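Local coordinates for protein putative glutaryl-CoA dehydrogenase (Thermus thermophilus, PDB 2EBA) that belongs to the acyl-CoA dehydrogenase family of flavoproteins and binds flavin-adenine dinucleotide within a four-chain assembly, at residues N325-L330 with T360-E365; Q331-A336 with R353-L358. One frame throughout, in Å; residues are numbered along the deposited sequence.

Overall arrangement
Interactions 1 and 2 are consecutive steps along one helix pair, with helix 315-340 running against helix 351-361 and the turn that follows it. Interaction 2 is nested in the chain loop that interaction 1 closes; their centres lie about 10 Å apart. L358 joins them, its CD1 coming within 3.2 Å of A329 O, while L330 CD1 reaches back to 3.6 Å from M355 O. The flavin belongs to interaction 1, whose segment 360-365 lines the flavin-adenine dinucleotide pocket. In interaction 2 the side chain of L358 stays about 11 Å from a bound FAD. Both contacts also touch a second subunit, which places the helix pair at an interface of the tetramer.

Interaction 1 of 2, residues N325-L330 with T360-E365; sequences NVWKAL and TVYTYE. With FAD (flavin-adenine dinucleotide), chain I.
The ring of Y362 packs against W327 and L330 of helix 315-340, both on the same side of its plane, and the tight part of the contact is built round it. L330 CD2 sits over that face of the phenol ring, displaced from the ring centre, 3.8 Å from the ring centroid in a CH-pi contact. V326 CG1 comes in near the ring plane at an edge and also lies 3.5 Å from Y362 CA. This branch is swung anti to the backbone N of V326 (chi1 179°), which directs it at the V361-Y362 backbone, and it meets V361 CG1 at 3.8 Å.

The W327 side is more open: the residue is partly exposed, and its indole runs alongside Y362 in the same direction, with planes only 20° apart but little overlap between the rings. Even so, W327 CE3 comes to 3.3 Å from Y362 CE1. H368 meets W327 edge-to-face, and R337 of a second subunit packs on Y362.

On either side of Y362 in sequence the chain meets the cofactor, and the turn is held by T360 O, which accepts from both T363 N and Y364 N. T360 CG2 lies 3.4 Å from FAD C7M, and the Y364 ring presents its edge to FAD C6, with Y364 CD2 3.6 Å away. Segment 360-365 thus meets helix 315-340 on one side and lines the flavin pocket on the other, within the C-terminal helical domain of the acyl-CoA dehydrogenase fold.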
loop_
_atom_site.group_PDB
_atom_site.type_symbol
_atom_site.label_atom_id
_atom_site.label_comp_id
_atom_site.label_asym_id
_atom_site.label_seq_id
_atom_site.Cartn_x
_atom_site.Cartn_y
_atom_site.Cartn_z
ATOM N N ASN A 325 10.391 -12.190 0.845
ATOM C CA ASN A 325 10.007 -12.930 2.036
ATOM C C ASN A 325 10.135 -12.181 3.355
ATOM O O ASN A 325 9.252 -12.261 4.206
ATOM C CB ASN A 325 10.784 -14.256 2.112
ATOM C CG ASN A 325 10.415 -15.213 0.988
ATOM O OD1 ASN A 325 10.880 -16.356 0.948
ATOM N ND2 ASN A 325 9.576 -14.750 0.069
ATOM N N VAL A 326 11.230 -11.462 3.548
ATOM C CA VAL A 326 11.402 -10.735 4.800
ATOM C C VAL A 326 10.377 -9.604 4.909
ATOM O O VAL A 326 9.776 -9.408 5.966
ATOM C CB VAL A 326 12.865 -10.199 4.935
ATOM C CG1 VAL A 326 13.036 -9.412 6.238
ATOM C CG2 VAL A 326 13.847 -11.383 4.899
ATOM N N TRP A 327 10.159 -8.888 3.806
ATOM C CA TRP A 327 9.209 -7.792 3.775
ATOM C C TRP A 327 7.847 -8.301 4.198
ATOM O O TRP A 327 7.174 -7.704 5.042
ATOM C CB TRP A 327 9.100 -7.230 2.360
ATOM C CG TRP A 327 8.195 -6.055 2.242
ATOM C CD1 TRP A 327 7.401 -5.737 1.175
ATOM C CD2 TRP A 327 8.056 -4.982 3.181
ATOM N NE1 TRP A 327 6.780 -4.532 1.391
ATOM C CE2 TRP A 327 7.166 -4.044 2.614
ATOM C CE3 TRP A 327 8.601 -4.721 4.453
ATOM C CZ2 TRP A 327 6.807 -2.857 3.270
ATOM C CZ3 TRP A 327 8.241 -3.533 5.114
ATOM C CH2 TRP A 327 7.354 -2.621 4.517
ATOM N N LYS A 328 7.445 -9.411 3.592
ATOM C CA LYS A 328 6.154 -10.030 3.872
ATOM C C LYS A 328 6.040 -10.460 5.320
ATOM O O LYS A 328 5.022 -10.224 5.954
ATOM C CB LYS A 328 5.922 -11.224 2.934
ATOM C CG LYS A 328 5.692 -10.795 1.499
ATOM C CD LYS A 328 5.627 -11.950 0.524
ATOM C CE LYS A 328 5.465 -11.413 -0.875
ATOM N NZ LYS A 328 5.421 -12.538 -1.844
ATOM N N ALA A 329 7.087 -11.082 5.848
ATOM C CA ALA A 329 7.077 -11.519 7.229
ATOM C C ALA A 329 7.034 -10.304 8.167
ATOM O O ALA A 329 6.398 -10.350 9.208
ATOM C CB ALA A 329 8.310 -12.380 7.521
ATOM N N LEU A 330 7.722 -9.225 7.815
ATOM C CA LEU A 330 7.685 -8.043 8.662
ATOM C C LEU A 330 6.261 -7.469 8.603
ATOM O O LEU A 330 5.662 -7.141 9.621
ATOM C CB LEU A 330 8.708 -6.987 8.193
ATOM C CG LEU A 330 8.774 -5.663 8.979
ATOM C CD1 LEU A 330 9.113 -5.907 10.448
ATOM C CD2 LEU A 330 9.806 -4.771 8.370
ATOM N N THR A 360 15.233 -6.118 12.095
ATOM C CA THR A 360 16.668 -6.319 11.872
ATOM C C THR A 360 16.922 -7.121 10.590
ATOM O O THR A 360 17.706 -6.710 9.724
ATOM C CB THR A 360 17.314 -7.075 13.062
ATOM O OG1 THR A 360 17.570 -6.156 14.132
ATOM C CG2 THR A 360 18.605 -7.763 12.639
ATOM N N VAL A 361 16.256 -8.264 10.483
ATOM C CA VAL A 361 16.386 -9.128 9.317
ATOM C C VAL A 361 16.063 -8.322 8.064
ATOM O O VAL A 361 16.645 -8.528 6.996
ATOM C CB VAL A 361 15.423 -10.320 9.417
ATOM C CG1 VAL A 361 15.664 -11.280 8.258
ATOM C CG2 VAL A 361 15.599 -11.018 10.759
ATOM N N TYR A 362 15.125 -7.399 8.212
ATOM C CA TYR A 362 14.705 -6.522 7.141
ATOM C C TYR A 362 15.837 -5.564 6.752
ATOM O O TYR A 362 15.869 -5.043 5.644
ATOM C CB TYR A 362 13.480 -5.745 7.618
ATOM C CG TYR A 362 12.930 -4.747 6.645
ATOM C CD1 TYR A 362 12.442 -5.137 5.401
ATOM C CD2 TYR A 362 12.863 -3.403 6.987
ATOM C CE1 TYR A 362 11.902 -4.200 4.529
ATOM C CE2 TYR A 362 12.326 -2.469 6.127
ATOM C CZ TYR A 362 11.852 -2.866 4.911
ATOM O OH TYR A 362 11.347 -1.902 4.087
ATOM N N THR A 363 16.774 -5.363 7.670
ATOM C CA THR A 363 17.902 -4.467 7.464
ATOM C C THR A 363 19.237 -5.119 7.066
ATOM O O THR A 363 19.849 -4.732 6.070
ATOM C CB THR A 363 18.115 -3.620 8.733
ATOM O OG1 THR A 363 17.030 -2.698 8.863
ATOM C CG2 THR A 363 19.412 -2.849 8.666
ATOM N N TYR A 364 19.697 -6.094 7.840
ATOM C CA TYR A 364 20.976 -6.713 7.529
ATOM C C TYR A 364 20.945 -7.667 6.346
ATOM O O TYR A 364 19.882 -8.006 5.838
ATOM C CB TYR A 364 21.576 -7.396 8.771
ATOM C CG TYR A 364 20.907 -8.653 9.312
ATOM C CD1 TYR A 364 20.098 -9.472 8.516
ATOM C CD2 TYR A 364 21.160 -9.067 10.620
ATOM C CE1 TYR A 364 19.570 -10.668 9.019
ATOM C CE2 TYR A 364 20.640 -10.251 11.123
ATOM C CZ TYR A 364 19.849 -11.044 10.323
ATOM O OH TYR A 364 19.336 -12.204 10.851
ATOM N N GLU A 365 22.122 -8.090 5.900
ATOM C CA GLU A 365 22.209 -8.988 4.755
ATOM C C GLU A 365 21.559 -8.314 3.547
ATOM O O GLU A 365 20.881 -8.957 2.742
ATOM C CB GLU A 365 21.513 -10.308 5.077
ATOM C CG GLU A 365 22.143 -11.027 6.258
ATOM C CD GLU A 365 23.129 -12.095 5.835
ATOM O OE1 GLU A 365 23.646 -12.016 4.706
ATOM O OE2 GLU A 365 23.396 -13.014 6.635
HETATM P PA FAD I . 23.050 2.379 5.875
HETATM O O1A FAD I . 23.526 3.793 6.126
HETATM O O2A FAD I . 23.816 1.460 4.957
HETATM O O5B FAD I . 21.499 2.473 5.415
HETATM C C5B FAD I . 20.573 3.258 5.958
HETATM C C4B FAD I . 19.316 3.540 5.175
HETATM O O4B FAD I . 19.696 3.960 3.689
HETATM C C3B FAD I . 18.765 2.106 4.650
HETATM O O3B FAD I . 17.386 2.339 4.390
HETATM C C2B FAD I . 19.246 1.805 3.212
HETATM O O2B FAD I . 18.281 1.204 2.436
HETATM C C1B FAD I . 19.323 3.213 2.678
HETATM N N9A FAD I . 20.397 3.185 1.595
HETATM C C8A FAD I . 21.675 2.890 1.772
HETATM N N7A FAD I . 22.286 3.018 0.547
HETATM C C5A FAD I . 21.361 3.407 -0.373
HETATM C C6A FAD I . 21.394 3.697 -1.778
HETATM N N6A FAD I . 22.530 3.595 -2.489
HETATM N N1A FAD I . 20.236 4.080 -2.411
HETATM C C2A FAD I . 19.059 4.190 -1.725
HETATM N N3A FAD I . 19.001 3.917 -0.380
HETATM C C4A FAD I . 20.138 3.536 0.311
HETATM N N1 FAD I . 27.013 -6.901 9.265
HETATM C C2 FAD I . 28.013 -7.828 9.084
HETATM O O2 FAD I . 28.891 -7.640 8.224
HETATM N N3 FAD I . 28.050 -8.958 9.854
HETATM C C4 FAD I . 27.095 -9.184 10.817
HETATM O O4 FAD I . 27.155 -10.214 11.518
HETATM C C4X FAD I . 26.063 -8.244 11.021
HETATM N N5 FAD I . 25.105 -8.434 11.996
HETATM C C5X FAD I . 24.120 -7.502 12.225
HETATM C C6 FAD I . 23.174 -7.713 13.261
HETATM C C7 FAD I . 22.172 -6.744 13.524
HETATM C C7M FAD I . 21.208 -7.030 14.657
HETATM C C8 FAD I . 22.106 -5.553 12.734
HETATM C C8M FAD I . 21.073 -4.467 12.948
HETATM C C9 FAD I . 23.045 -5.354 11.707
HETATM C C9A FAD I . 24.075 -6.312 11.424
HETATM N N10 FAD I . 25.048 -6.128 10.418
HETATM C C10 FAD I . 26.031 -7.069 10.217
HETATM C "C1'" FAD I . 25.075 -4.926 9.572
HETATM C "C2'" FAD I . 23.935 -4.814 8.603
HETATM O "O2'" FAD I . 24.228 -5.583 7.448
HETATM C "C3'" FAD I . 23.745 -3.353 8.319
HETATM O "O3'" FAD I . 22.917 -2.815 9.347
HETATM C "C4'" FAD I . 23.095 -3.056 6.973
HETATM O "O4'" FAD I . 24.062 -3.127 5.922
HETATM C "C5'" FAD I . 22.490 -1.666 6.970
HETATM O "O5'" FAD I . 23.514 -0.697 6.868
HETATM P P FAD I . 23.752 0.502 7.932
HETATM O O1P FAD I . 23.165 0.172 9.269
HETATM O O2P FAD I . 25.223 0.834 7.899
HETATM O O3P FAD I . 22.859 1.685 7.322
#

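Interaction 2 of 2, residues Q331-A336 with R353-L358; sequences QAARMA and RHMLNL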
loop_
_atom_site.group_PDB
_atom_site.type_symbol
_atom_site.label_atom_id
_atom_site.label_comp_id
_atom_site.label_asym_id
_atom_site.label_seq_id
_atom_site.Cartn_x
_atom_site.Cartn_y
_atom_site.Cartn_z
ATOM N N GLN A 331 5.701 -7.371 7.408
ATOM C CA GLN A 331 4.355 -6.836 7.297
ATOM C C GLN A 331 3.355 -7.713 8.063
ATOM O O GLN A 331 2.457 -7.215 8.735
ATOM C CB GLN A 331 3.962 -6.739 5.826
ATOM C CG GLN A 331 4.800 -5.760 5.015
ATOM C CD GLN A 331 4.548 -5.883 3.511
ATOM O OE1 GLN A 331 4.989 -6.843 2.863
ATOM N NE2 GLN A 331 3.823 -4.917 2.948
ATOM N N ALA A 332 3.522 -9.026 7.980
ATOM C CA ALA A 332 2.618 -9.947 8.653
ATOM C C ALA A 332 2.741 -9.883 10.161
ATOM O O ALA A 332 1.769 -10.091 10.873
ATOM C CB ALA A 332 2.874 -11.370 8.177
ATOM N N ALA A 333 3.941 -9.605 10.653
ATOM C CA ALA A 333 4.152 -9.524 12.093
ATOM C C ALA A 333 3.412 -8.312 12.646
ATOM O O ALA A 333 2.805 -8.371 13.715
ATOM C CB ALA A 333 5.654 -9.436 12.408
ATOM N N ARG A 334 3.463 -7.218 11.898
ATOM C CA ARG A 334 2.783 -5.983 12.280
ATOM C C ARG A 334 1.263 -6.185 12.248
ATOM O O ARG A 334 0.555 -5.764 13.170
ATOM C CB ARG A 334 3.177 -4.854 11.328
ATOM C CG ARG A 334 4.660 -4.572 11.305
ATOM C CD ARG A 334 5.026 -3.634 10.186
ATOM N NE ARG A 334 6.384 -3.124 10.343
ATOM C CZ ARG A 334 6.999 -2.364 9.448
ATOM N NH1 ARG A 334 6.384 -2.021 8.328
ATOM N NH2 ARG A 334 8.222 -1.930 9.677
ATOM N N MET A 335 0.774 -6.835 11.194
ATOM C CA MET A 335 -0.658 -7.107 11.044
ATOM C C MET A 335 -1.168 -7.951 12.201
ATOM O O MET A 335 -2.265 -7.717 12.707
ATOM C CB MET A 335 -0.938 -7.846 9.733
ATOM C CG MET A 335 -1.416 -6.990 8.597
ATOM S SD MET A 335 -1.632 -8.060 7.211
ATOM C CE MET A 335 -1.254 -6.871 5.898
ATOM N N ALA A 336 -0.366 -8.927 12.618
ATOM C CA ALA A 336 -0.720 -9.812 13.727
ATOM C C ALA A 336 -0.772 -9.057 15.056
ATOM O O ALA A 336 -1.642 -9.310 15.888
ATOM C CB ALA A 336 0.279 -10.949 13.825
ATOM N N ARG A 353 7.616 -9.860 19.392
ATOM C CA ARG A 353 9.025 -10.247 19.471
ATOM C C ARG A 353 9.507 -10.517 18.040
ATOM O O ARG A 353 10.592 -10.087 17.654
ATOM C CB ARG A 353 9.198 -11.495 20.346
ATOM C CG ARG A 353 10.614 -12.053 20.370
ATOM C CD ARG A 353 10.732 -13.173 21.394
ATOM N NE ARG A 353 9.730 -14.218 21.192
ATOM C CZ ARG A 353 9.760 -15.105 20.201
ATOM N NH1 ARG A 353 10.746 -15.079 19.320
ATOM N NH2 ARG A 353 8.806 -16.014 20.089
ATOM N N HIS A 354 8.694 -11.224 17.256
ATOM C CA HIS A 354 9.023 -11.481 15.857
ATOM C C HIS A 354 8.979 -10.147 15.076
ATOM O O HIS A 354 9.831 -9.882 14.218
ATOM C CB HIS A 354 8.022 -12.474 15.241
ATOM C CG HIS A 354 8.247 -13.902 15.642
ATOM N ND1 HIS A 354 9.354 -14.621 15.245
ATOM C CD2 HIS A 354 7.486 -14.757 16.362
ATOM C CE1 HIS A 354 9.263 -15.856 15.703
ATOM N NE2 HIS A 354 8.137 -15.967 16.382
ATOM N N MET A 355 7.987 -9.316 15.378
ATOM C CA MET A 355 7.873 -8.008 14.741
ATOM C C MET A 355 9.179 -7.226 14.851
ATOM O O MET A 355 9.715 -6.744 13.853
ATOM C CB MET A 355 6.726 -7.208 15.362
ATOM C CG MET A 355 6.268 -6.026 14.522
ATOM S SD MET A 355 5.325 -4.820 15.474
ATOM C CE MET A 355 3.656 -5.417 15.219
ATOM N N LEU A 356 9.682 -7.106 16.075
ATOM C CA LEU A 356 10.943 -6.406 16.344
ATOM C C LEU A 356 12.147 -7.088 15.701
ATOM O O LEU A 356 12.955 -6.439 15.040
ATOM C CB LEU A 356 11.157 -6.241 17.862
ATOM C CG LEU A 356 10.300 -5.133 18.527
ATOM C CD1 LEU A 356 10.423 -5.164 20.039
ATOM C CD2 LEU A 356 10.731 -3.769 18.002
ATOM N N ASN A 357 12.269 -8.393 15.892
ATOM C CA ASN A 357 13.363 -9.151 15.296
ATOM C C ASN A 357 13.410 -8.937 13.782
ATOM O O ASN A 357 14.471 -8.652 13.215
ATOM C CB ASN A 357 13.182 -10.641 15.583
ATOM C CG ASN A 357 13.596 -11.019 16.984
ATOM O OD1 ASN A 357 13.276 -12.105 17.477
ATOM N ND2 ASN A 357 14.326 -10.133 17.628
ATOM N N LEU A 358 12.250 -9.067 13.133
ATOM C CA LEU A 358 12.172 -8.915 11.679
ATOM C C LEU A 358 12.572 -7.547 11.160
ATOM O O LEU A 358 12.875 -7.382 9.976
ATOM C CB LEU A 358 10.777 -9.286 11.183
ATOM C CG LEU A 358 10.540 -10.799 11.155
ATOM C CD1 LEU A 358 9.095 -11.090 10.805
ATOM C CD2 LEU A 358 11.486 -11.449 10.145
#
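A333 is the small residue at the centre of this contact, and its single methyl group lies almost against the opposing backbone: A333 CB is 3.5 Å from M355 CA. The two segments belong to an antiparallel helix pair in the C-terminal helical domain of the acyl-CoA dehydrogenase fold, helix 315-340 against helix 351-361. The axes of the two segments run at 149° and approach to 8.5 Å, a close spacing consistent with alanine at the crossing point, where the CA atoms of A333 and M355 are 4.8 Å apart.

No hydrogen bond crosses the segments; the interface is apolar and largely buried. M355 supplies most of the partner surface. Its CG stands anti to the backbone N (chi1 -163°), carrying the chain across toward R334. The aliphatic stem of R334 crosses the methionine at about a right angle, with R334 CG 3.9 Å from M355 CG. The extended stem from CG to NE carries the guanidinium away from the methionine, to where R334 NH2 forms a long, weak ion pair with E359.

Other parts of the fold close round the pair. H354 turns its ring away to pack on helix 235-269, while R334 of a second subunit packs on R334, and E359 of that subunit on M355. Also on the alanine methyl, L358 CD1 lies 4.1 Å from A333 CB.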